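Local structure of transcriptional repressor of the blcABC operon (Agrobacterium tumefaciens, 3MQ0) at residues S243-D247 against E248-Y252; L83-G86 against P87-R91; S166-P170 against G171-M175. The protein represses transcription of the blcABC operon, probably by binding DNA through an IclR-type helix-turn-helix domain joined to a GAF-fold domain. All coordinates share one frame; numbering follows the deposited sequence.

Contact 1 (S243-D247 against E248-Y252)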
ATOM      1  N   SER B 243      26.717 -23.622 -26.416  1.00 35.72           N
ATOM      2  CA  SER B 243      28.073 -23.898 -26.884  1.00 39.13           C
ATOM      3  C   SER B 243      28.880 -22.619 -27.084  1.00 39.40           C
ATOM      4  O   SER B 243      30.055 -22.663 -27.440  1.00 52.90           O
ATOM      5  CB  SER B 243      28.015 -24.676 -28.197  1.00 43.50           C
ATOM      6  OG  SER B 243      27.310 -23.947 -29.190  1.00 42.15           O
ATOM      7  N   GLU B 244      28.248 -21.479 -26.845  1.00 35.16           N
ATOM      8  CA  GLU B 244      28.847 -20.189 -27.157  1.00 41.86           C
ATOM      9  C   GLU B 244      29.237 -19.397 -25.902  1.00 45.95           C
ATOM     10  O   GLU B 244      29.653 -18.239 -25.990  1.00 49.51           O
ATOM     11  CB  GLU B 244      27.868 -19.391 -28.024  1.00 55.79           C
ATOM     12  CG  GLU B 244      28.332 -18.017 -28.467  1.00 67.31           C
ATOM     13  CD  GLU B 244      27.488 -17.471 -29.605  1.00 72.69           C
ATOM     14  OE1 GLU B 244      27.466 -18.110 -30.679  1.00 75.10           O
ATOM     15  OE2 GLU B 244      26.845 -16.413 -29.425  1.00 72.35           O
ATOM     16  N   ALA B 245      29.126 -20.027 -24.737  1.00 37.42           N
ATOM     17  CA  ALA B 245      29.377 -19.326 -23.476  1.00 35.09           C
ATOM     18  C   ALA B 245      30.168 -20.159 -22.476  1.00 27.30           C
ATOM     19  O   ALA B 245      29.776 -21.273 -22.146  1.00 30.83           O
ATOM     20  CB  ALA B 245      28.047 -18.889 -22.851  1.00 29.38           C
ATOM     21  N   SER B 246      31.268 -19.610 -21.974  1.00 22.67           N
ATOM     22  CA  SER B 246      32.048 -20.284 -20.931  1.00 20.65           C
ATOM     23  C   SER B 246      31.268 -20.268 -19.621  1.00 19.11           C
ATOM     24  O   SER B 246      30.337 -19.487 -19.471  1.00 23.49           O
ATOM     25  CB  SER B 246      33.388 -19.578 -20.724  1.00 26.36           C
ATOM     26  OG  SER B 246      33.203 -18.301 -20.135  1.00 23.79           O
ATOM     27  N   ASP B 247      31.642 -21.130 -18.675  1.00 21.14           N
ATOM     28  CA  ASP B 247      31.010 -21.123 -17.360  1.00 20.44           C
ATOM     29  C   ASP B 247      31.219 -19.773 -16.682  1.00 17.66           C
ATOM     30  O   ASP B 247      30.336 -19.278 -15.980  1.00 19.53           O
ATOM     31  CB  ASP B 247      31.566 -22.238 -16.477  1.00 29.84           C
ATOM     32  CG  ASP B 247      31.100 -23.619 -16.913  1.00 45.19           C
ATOM     33  OD1 ASP B 247      30.191 -23.702 -17.769  1.00 41.92           O
ATOM     34  OD2 ASP B 247      31.634 -24.618 -16.382  1.00 49.58           O
ATOM     35  N   GLU B 248      32.393 -19.178 -16.902  1.00 19.58           N
ATOM     36  CA  GLU B 248      32.705 -17.884 -16.296  1.00 18.37           C
ATOM     37  C   GLU B 248      31.812 -16.788 -16.875  1.00 18.24           C
ATOM     38  O   GLU B 248      31.356 -15.898 -16.163  1.00 16.84           O
ATOM     39  CB  GLU B 248      34.178 -17.532 -16.474  1.00 19.25           C
ATOM     40  CG  GLU B 248      35.140 -18.439 -15.707  1.00 21.26           C
ATOM     41  CD  GLU B 248      35.197 -19.868 -16.268  1.00 33.41           C
ATOM     42  OE1 GLU B 248      35.022 -20.043 -17.496  1.00 29.00           O
ATOM     43  OE2 GLU B 248      35.423 -20.819 -15.484  1.00 33.48           O
ATOM     44  N   LYS B 249      31.565 -16.851 -18.172  1.00 18.07           N
ATOM     45  CA  LYS B 249      30.667 -15.900 -18.803  1.00 17.45           C
ATOM     46  C   LYS B 249      29.236 -16.040 -18.311  1.00 15.18           C
ATOM     47  O   LYS B 249      28.547 -15.044 -18.101  1.00 16.22           O
ATOM     48  CB  LYS B 249      30.681 -16.052 -20.320  1.00 22.11           C
ATOM     49  CG  LYS B 249      29.838 -15.004 -21.014  1.00 26.69           C
ATOM     50  CD  LYS B 249      29.886 -15.158 -22.528  1.00 42.25           C
ATOM     51  CE  LYS B 249      29.294 -13.937 -23.224  1.00 53.41           C
ATOM     52  NZ  LYS B 249      29.981 -12.679 -22.792  1.00 55.57           N
ATOM     53  N   ILE B 250      28.772 -17.275 -18.157  1.00 20.08           N
ATOM     54  CA  ILE B 250      27.436 -17.501 -17.636  1.00 16.87           C
ATOM     55  C   ILE B 250      27.277 -16.896 -16.227  1.00 10.86           C
ATOM     56  O   ILE B 250      26.259 -16.277 -15.912  1.00 12.28           O
ATOM     57  CB  ILE B 250      27.097 -19.000 -17.629  1.00 20.51           C
ATOM     58  CG1 ILE B 250      27.067 -19.542 -19.070  1.00 20.08           C
ATOM     59  CG2 ILE B 250      25.761 -19.247 -16.900  1.00 17.30           C
ATOM     60  CD1 ILE B 250      27.123 -21.043 -19.142  1.00 33.38           C
ATOM     61  N   ALA B 251      28.275 -17.087 -15.374  1.00 12.01           N
ATOM     62  CA  ALA B 251      28.185 -16.548 -14.020  1.00 13.69           C
ATOM     63  C   ALA B 251      28.211 -15.022 -14.056  1.00 13.17           C
ATOM     64  O   ALA B 251      27.550 -14.361 -13.266  1.00 14.63           O
ATOM     65  CB  ALA B 251      29.305 -17.074 -13.148  1.00 13.36           C
ATOM     66  N   TYR B 252      28.988 -14.463 -14.973  1.00 12.31           N
ATOM     67  CA  TYR B 252      29.054 -13.006 -15.092  1.00 13.27           C
ATOM     68  C   TYR B 252      27.654 -12.476 -15.453  1.00 14.59           C
ATOM     69  O   TYR B 252      27.119 -11.552 -14.828  1.00 13.30           O
ATOM     70  CB  TYR B 252      30.084 -12.616 -16.146  1.00 14.65           C
ATOM     71  CG  TYR B 252      29.999 -11.181 -16.558  1.00 17.49           C
ATOM     72  CD1 TYR B 252      30.571 -10.182 -15.781  1.00 23.06           C
ATOM     73  CD2 TYR B 252      29.311 -10.811 -17.716  1.00 19.46           C
ATOM     74  CE1 TYR B 252      30.474  -8.849 -16.149  1.00 25.50           C
ATOM     75  CE2 TYR B 252      29.212  -9.479 -18.096  1.00 24.51           C
ATOM     76  CZ  TYR B 252      29.792  -8.509 -17.310  1.00 25.17           C
ATOM     77  OH  TYR B 252      29.702  -7.185 -17.658  1.00 27.61           O
TER
HETATM   78  O   HOH W   1      34.332 -22.504 -18.985  1.00 40.88           O

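Contact 2 (L83-G86 against P87-R91)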
ATOM      1  N   LEU B  83       5.182  16.231  13.383  1.00 20.13           N
ATOM      2  CA  LEU B  83       4.743  16.246  12.009  1.00 23.85           C
ATOM      3  C   LEU B  83       4.680  14.810  11.520  1.00 23.25           C
ATOM      4  O   LEU B  83       5.496  13.976  11.904  1.00 29.36           O
ATOM      5  CB  LEU B  83       5.703  17.087  11.175  1.00 21.95           C
ATOM      6  CG  LEU B  83       5.675  18.571  11.537  1.00 27.74           C
ATOM      7  CD1 LEU B  83       6.878  19.297  10.980  1.00 30.11           C
ATOM      8  CD2 LEU B  83       4.382  19.208  11.037  1.00 25.40           C
ATOM      9  N   ARG B  84       3.683  14.512  10.702  1.00 16.34           N
ATOM     10  CA  ARG B  84       3.563  13.176  10.145  1.00 20.36           C
ATOM     11  C   ARG B  84       3.189  13.308   8.685  1.00 16.86           C
ATOM     12  O   ARG B  84       2.767  14.371   8.247  1.00 17.61           O
ATOM     13  CB  ARG B  84       2.510  12.372  10.918  1.00 25.42           C
ATOM     14  CG  ARG B  84       2.876  12.279  12.390  1.00 36.42           C
ATOM     15  CD  ARG B  84       1.758  11.866  13.341  1.00 54.62           C
ATOM     16  NE  ARG B  84       2.138  12.225  14.713  1.00 60.98           N
ATOM     17  CZ  ARG B  84       1.528  11.795  15.815  1.00 66.01           C
ATOM     18  NH1 ARG B  84       0.496  10.964  15.732  1.00 67.68           N
ATOM     19  NH2 ARG B  84       1.961  12.194  17.008  1.00 62.77           N
ATOM     20  N   ILE B  85       3.362  12.233   7.925  1.00 15.66           N
ATOM     21  CA  ILE B  85       2.930  12.253   6.537  1.00 12.83           C
ATOM     22  C   ILE B  85       1.427  12.519   6.453  1.00 12.59           C
ATOM     23  O   ILE B  85       0.642  11.907   7.185  1.00 18.94           O
ATOM     24  CB  ILE B  85       3.227  10.910   5.846  1.00 18.77           C
ATOM     25  CG1 ILE B  85       4.727  10.590   5.916  1.00 19.65           C
ATOM     26  CG2 ILE B  85       2.732  10.933   4.400  1.00 15.67           C
ATOM     27  CD1 ILE B  85       5.603  11.554   5.135  1.00 21.33           C
ATOM     28  N   GLY B  86       1.030  13.402   5.539  1.00 16.33           N
ATOM     29  CA  GLY B  86      -0.375  13.677   5.286  1.00 19.62           C
ATOM     30  C   GLY B  86      -0.992  12.555   4.471  1.00 17.07           C
ATOM     31  O   GLY B  86      -0.301  11.909   3.695  1.00 19.87           O
ATOM     32  N   PRO B  87      -2.292  12.308   4.659  1.00 13.88           N
ATOM     33  CA  PRO B  87      -2.988  11.193   4.002  1.00 15.09           C
ATOM     34  C   PRO B  87      -3.097  11.357   2.492  1.00 24.89           C
ATOM     35  O   PRO B  87      -3.411  10.395   1.794  1.00 20.91           O
ATOM     36  CB  PRO B  87      -4.377  11.230   4.626  1.00 19.15           C
ATOM     37  CG  PRO B  87      -4.516  12.621   5.167  1.00 22.28           C
ATOM     38  CD  PRO B  87      -3.161  13.025   5.605  1.00 19.99           C
ATOM     39  N   HIS B  88      -2.847  12.559   1.990  1.00 20.17           N
ATOM     40  CA  HIS B  88      -3.011  12.802   0.560  1.00 22.94           C
ATOM     41  C   HIS B  88      -2.045  11.964  -0.282  1.00 26.10           C
ATOM     42  O   HIS B  88      -2.335  11.653  -1.440  1.00 20.29           O
ATOM     43  CB  HIS B  88      -2.836  14.287   0.237  1.00 26.26           C
ATOM     44  CG  HIS B  88      -3.247  14.655  -1.154  1.00 39.85           C
ATOM     45  ND1 HIS B  88      -4.568  14.755  -1.537  1.00 48.71           N
ATOM     46  CD2 HIS B  88      -2.511  14.941  -2.254  1.00 36.10           C
ATOM     47  CE1 HIS B  88      -4.628  15.088  -2.816  1.00 45.07           C
ATOM     48  NE2 HIS B  88      -3.392  15.207  -3.273  1.00 31.74           N
ATOM     49  N   SER B  89      -0.900  11.605   0.298  1.00 18.99           N
ATOM     50  CA  SER B  89       0.079  10.764  -0.386  1.00 18.13           C
ATOM     51  C   SER B  89      -0.516   9.443  -0.826  1.00 21.38           C
ATOM     52  O   SER B  89      -0.061   8.840  -1.806  1.00 19.29           O
ATOM     53  CB  SER B  89       1.291  10.507   0.512  1.00 21.16           C
ATOM     54  OG  SER B  89       2.300  11.458   0.248  1.00 30.08           O
ATOM     55  N   LEU B  90      -1.520   8.975  -0.100  1.00 18.40           N
ATOM     56  CA  LEU B  90      -2.172   7.724  -0.466  1.00 21.76           C
ATOM     57  C   LEU B  90      -2.749   7.791  -1.885  1.00 20.23           C
ATOM     58  O   LEU B  90      -2.771   6.783  -2.599  1.00 20.43           O
ATOM     59  CB  LEU B  90      -3.279   7.368   0.531  1.00 20.46           C
ATOM     60  CG  LEU B  90      -2.814   7.002   1.944  1.00 29.83           C
ATOM     61  CD1 LEU B  90      -4.013   6.730   2.852  1.00 30.32           C
ATOM     62  CD2 LEU B  90      -1.894   5.806   1.914  1.00 34.75           C
ATOM     63  N   ARG B  91      -3.221   8.971  -2.286  1.00 18.70           N
ATOM     64  CA  ARG B  91      -3.832   9.120  -3.609  1.00 18.75           C
ATOM     65  C   ARG B  91      -2.787   8.841  -4.683  1.00 13.69           C
ATOM     66  O   ARG B  91      -3.075   8.212  -5.695  1.00 17.76           O
ATOM     67  CB  ARG B  91      -4.431  10.526  -3.784  1.00 27.76           C
TER
HETATM   68  O   HOH W   2       1.364  13.332   2.112  1.00 23.05           O

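Contact 3 (S166-P170 against G171-M175)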
ATOM      1  N   SER B 166      12.074 -21.092  -6.445  1.00 17.85           N
ATOM      2  CA  SER B 166      13.046 -21.077  -5.359  1.00 19.62           C
ATOM      3  C   SER B 166      12.517 -20.314  -4.140  1.00 18.91           C
ATOM      4  O   SER B 166      13.076 -20.422  -3.061  1.00 19.66           O
ATOM      5  CB  SER B 166      14.410 -20.529  -5.819  1.00 16.43           C
ATOM      6  OG  SER B 166      14.381 -19.126  -5.966  1.00 21.32           O
ATOM      7  N   ASP B 167      11.442 -19.583  -4.276  1.00 17.16           N
ATOM      8  CA  ASP B 167      10.892 -18.959  -3.115  1.00 25.69           C
ATOM      9  C   ASP B 167       9.886 -19.803  -2.378  1.00 26.50           C
ATOM     10  O   ASP B 167       9.402 -19.384  -1.403  1.00 33.43           O
ATOM     11  CB  ASP B 167      10.302 -17.618  -3.428  1.00 38.44           C
ATOM     12  CG  ASP B 167       9.633 -17.599  -4.726  1.00 54.79           C
ATOM     13  OD1 ASP B 167      10.216 -17.071  -5.665  1.00 57.74           O
ATOM     14  OD2 ASP B 167       8.538 -18.134  -4.842  1.00 57.59           O
ATOM     15  N   LEU B 168       9.565 -20.966  -2.899  1.00 20.99           N
ATOM     16  CA  LEU B 168       8.650 -21.899  -2.240  1.00 17.79           C
ATOM     17  C   LEU B 168       9.374 -22.817  -1.256  1.00 26.23           C
ATOM     18  O   LEU B 168      10.527 -23.195  -1.479  1.00 24.82           O
ATOM     19  CB  LEU B 168       7.931 -22.751  -3.282  1.00 17.21           C
ATOM     20  CG  LEU B 168       6.800 -22.054  -4.039  1.00 22.78           C
ATOM     21  CD1 LEU B 168       7.254 -20.739  -4.637  1.00 38.94           C
ATOM     22  CD2 LEU B 168       6.242 -22.974  -5.109  1.00 29.35           C
ATOM     23  N   GLY B 169       8.690 -23.174  -0.174  1.00 22.14           N
ATOM     24  CA  GLY B 169       9.246 -24.101   0.802  1.00 24.49           C
ATOM     25  C   GLY B 169       9.053 -25.540   0.348  1.00 20.20           C
ATOM     26  O   GLY B 169       8.401 -25.780  -0.672  1.00 17.20           O
ATOM     27  N   PRO B 170       9.610 -26.504   1.105  1.00 21.62           N
ATOM     28  CA  PRO B 170       9.545 -27.927   0.732  1.00 21.64           C
ATOM     29  C   PRO B 170       8.112 -28.450   0.675  1.00 23.33           C
ATOM     30  O   PRO B 170       7.805 -29.288  -0.180  1.00 18.74           O
ATOM     31  CB  PRO B 170      10.338 -28.630   1.848  1.00 26.59           C
ATOM     32  CG  PRO B 170      10.318 -27.668   3.019  1.00 21.57           C
ATOM     33  CD  PRO B 170      10.330 -26.287   2.372  1.00 22.16           C
ATOM     34  N   GLY B 171       7.252 -27.967   1.568  1.00 20.21           N
ATOM     35  CA  GLY B 171       5.870 -28.415   1.609  1.00 24.57           C
ATOM     36  C   GLY B 171       5.102 -27.909   0.399  1.00 26.38           C
ATOM     37  O   GLY B 171       4.333 -28.659  -0.228  1.00 20.70           O
ATOM     38  N   GLU B 172       5.308 -26.637   0.058  1.00 16.73           N
ATOM     39  CA  GLU B 172       4.603 -26.042  -1.079  1.00 20.50           C
ATOM     40  C   GLU B 172       5.001 -26.712  -2.386  1.00 20.32           C
ATOM     41  O   GLU B 172       4.151 -26.944  -3.250  1.00 20.45           O
ATOM     42  CB  GLU B 172       4.851 -24.536  -1.159  1.00 29.43           C
ATOM     43  CG  GLU B 172       4.320 -23.759   0.037  1.00 34.49           C
ATOM     44  CD  GLU B 172       4.746 -22.296   0.010  1.00 47.73           C
ATOM     45  OE1 GLU B 172       5.960 -22.025   0.134  1.00 33.25           O
ATOM     46  OE2 GLU B 172       3.869 -21.416  -0.146  1.00 60.79           O
ATOM     47  N   LEU B 173       6.288 -27.027  -2.533  1.00 15.35           N
ATOM     48  CA  LEU B 173       6.767 -27.723  -3.731  1.00 19.59           C
ATOM     49  C   LEU B 173       6.139 -29.098  -3.835  1.00 21.32           C
ATOM     50  O   LEU B 173       5.782 -29.559  -4.917  1.00 21.67           O
ATOM     51  CB  LEU B 173       8.287 -27.860  -3.710  1.00 23.70           C
ATOM     52  CG  LEU B 173       9.130 -26.613  -3.956  1.00 25.47           C
ATOM     53  CD1 LEU B 173      10.596 -26.853  -3.586  1.00 28.16           C
ATOM     54  CD2 LEU B 173       9.008 -26.153  -5.404  1.00 18.21           C
ATOM     55  N   ARG B 174       5.978 -29.765  -2.700  1.00 20.26           N
ATOM     56  CA  ARG B 174       5.451 -31.115  -2.744  1.00 19.88           C
ATOM     57  C   ARG B 174       3.968 -31.116  -3.099  1.00 23.13           C
ATOM     58  O   ARG B 174       3.474 -32.059  -3.702  1.00 26.53           O
ATOM     59  CB  ARG B 174       5.757 -31.858  -1.439  1.00 20.59           C
ATOM     60  CG  ARG B 174       7.170 -32.453  -1.467  1.00 20.59           C
ATOM     61  CD  ARG B 174       7.811 -32.703  -0.098  1.00 21.82           C
ATOM     62  NE  ARG B 174       9.155 -33.242  -0.326  1.00 22.03           N
ATOM     63  CZ  ARG B 174      10.229 -32.508  -0.619  1.00 24.93           C
ATOM     64  NH1 ARG B 174      10.157 -31.177  -0.670  1.00 19.65           N
ATOM     65  NH2 ARG B 174      11.392 -33.109  -0.847  1.00 23.12           N
ATOM     66  N   MET B 175       3.268 -30.050  -2.737  1.00 18.69           N
ATOM     67  CA  MET B 175       1.874 -29.883  -3.137  1.00 28.24           C
ATOM     68  C   MET B 175       1.749 -29.655  -4.640  1.00 26.44           C
ATOM     69  O   MET B 175       0.806 -30.123  -5.277  1.00 27.34           O
ATOM     70  CB  MET B 175       1.241 -28.717  -2.389  1.00 30.49           C
ATOM     71  CG  MET B 175       1.168 -28.942  -0.903  1.00 40.33           C
ATOM     72  SD  MET B 175      -0.497 -28.651  -0.310  1.00 62.76           S
ATOM     73  CE  MET B 175      -0.541 -29.779   1.075  1.00 86.83           C
TER

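Contact 1 (S243-D247 against E248-Y252)
Ser-246 caps the amino end of the helix into which residues 248-252 run, and Lys-249 supplies the N-H that it satisfies. Ser-246 OG accepts from Lys-249 N at 2.9 Å; a chi1 of 69° sets the hydroxyl between its own backbone N and carbonyl carbon, turned into the helix mouth, where it also touches Lys-249 CB. The carbonyl of the same residue is used as well: Ile-250 N donates to Ser-246 O at 3.0 Å and Ala-251 N to Asp-247 O at 3.1 Å, which starts the alpha-helical ladder. A water adds a bridge. It accepts from Asp-247 N and donates to Glu-248 OE1, 3.0 Å from each, and the bend of the Glu-248 chain at chi2 (69°) curls the carboxylate back toward the cap.

The apolar part is a hydrophobic staple, the residue before the N-cap meeting the fourth one inside the helix. Ala-245 CB rests 4.0 Å from Ile-250 CG1, while the Lys-249 chain passes alongside, with CD 4.2 Å from Ala-245 CB.

The turn joins strand 232-241 to helix 247-267. Arg-242 bonds the carbonyl of Ala-245, and Ile-250 is packed on Leu-219 and Ile-221 of strand 218-226, so the capped end is seated against the six-stranded sheet.

Contact 2 (L83-G86 against P87-R91)
Gly-86 and Pro-87 share a flat peptide; it is trans, which brings Pro-87 CD to 2.9 Å from Gly-86 CA. The other flat group, the imidazole of His-88, leads away from the strand end and is held elsewhere, its ring meeting that of Trp-92 roughly at right angles and its NE2 bonded to Asp-37 of the second subunit.

The chain bends here in a type I beta turn from Gly-86 to Ser-89, with the proline at the second position, where the ring restricts phi to the range this position needs (observed -67°). The closing bond, Ser-89 N to Gly-86 O, is weak at 3.5 Å. A water reinforces it by donating to Gly-86 O at 2.7 Å and accepting from Ser-89 OG at 2.8 Å, so the buried carbonyl is gripped by more than the long backbone bond. Leu-90 N then donates to Pro-87 O at 3.0 Å, a further tight turn leading into the helix. Apolar contact is slight: Ile-85 CG2 reaches Ser-89 CB at 4.2 Å.

Strand 82-85 is the middle strand of the small wing sheet, between 46-47 and 75-77. Leu-83 packs on helix 59-71. Ile-85, which packs on helix 27-41, also touches Phe-96 of the second subunit. The turn thus passes from the winged helix-turn-helix domain directly into helix 89-98.

Contact 3 (S166-P170 against G171-M175)
The amino end of helix 170-176 is closed by a hydrophobic staple together with one of the two bonds of a capping box, the one from the N-cap N-H to the side chain of the third helical residue; the half that an N-cap side chain would supply is absent, because the N-cap, Gly-169, is a glycine. The side-chain capping therefore runs from Glu-172 back to the cap. Gly-169 N donates to Glu-172 OE1 at 3.0 Å, almost perfectly straight at 176°, and the carboxylate receives it on its anti lone pair, the one away from its other oxygen. The glutamate gets there because CG stands beside its own backbone N (chi1 -63°) and the chain beyond CG is extended, laying the carboxylate alongside the incoming loop; the same oxygen also grazes Leu-168 CA.

The staple pairs Leu-168, just before the cap, with Leu-173, the fourth residue inside. Leu-168 CB sits 4.1 Å from Leu-173 CG, and the CB of Glu-172 lies at a similar range from Leu-168 CB. The first backbone bond of the helix, Leu-173 N to Gly-169 O, is 3.1 Å long.

Around this cap, Leu-173 packs on Leu-199 and Glu-196 of helix 192-205, and the loop is held to the same helix where Ser-166 O accepts from Arg-203. Glu-196 also forms a salt bridge with Arg-174 NH2, while Arg-174 NH1 is directed at Pro-170 O. The arginine chain is extended from CG to NE and turns there. Pro-170 O takes the backbone bond from Arg-174 N at 3.1 Å and, in addition, one from Arg-174 NH1, also at 3.1 Å; the two reach it from opposite faces of its carbonyl plane, and the oxygen lies only 1° out of the guanidinium plane.

In the fold
Contacts 1, 2 and 3 are three ways of starting a helix, placed in different parts of one chain. Contact 2 belongs to the passage from the wing of the presumed DNA-binding domain to helix 89-98 and borders the second subunit, whereas contacts 1 and 3 both lie in the GAF-type C-terminal domain and touch no other chain of the assembly. Contacts 1 and 2 are on opposite sides of the chain's centre, 49 Å apart between centres. Contact 3 is 29 Å from contact 1 and 39 Å from contact 2, again between centres. None touches another: even contacts 1 and 3 leave about 16 Å between nearest atoms. A serine cap with a staple, a water-bridged proline turn and a glycine cap are thus separate local features.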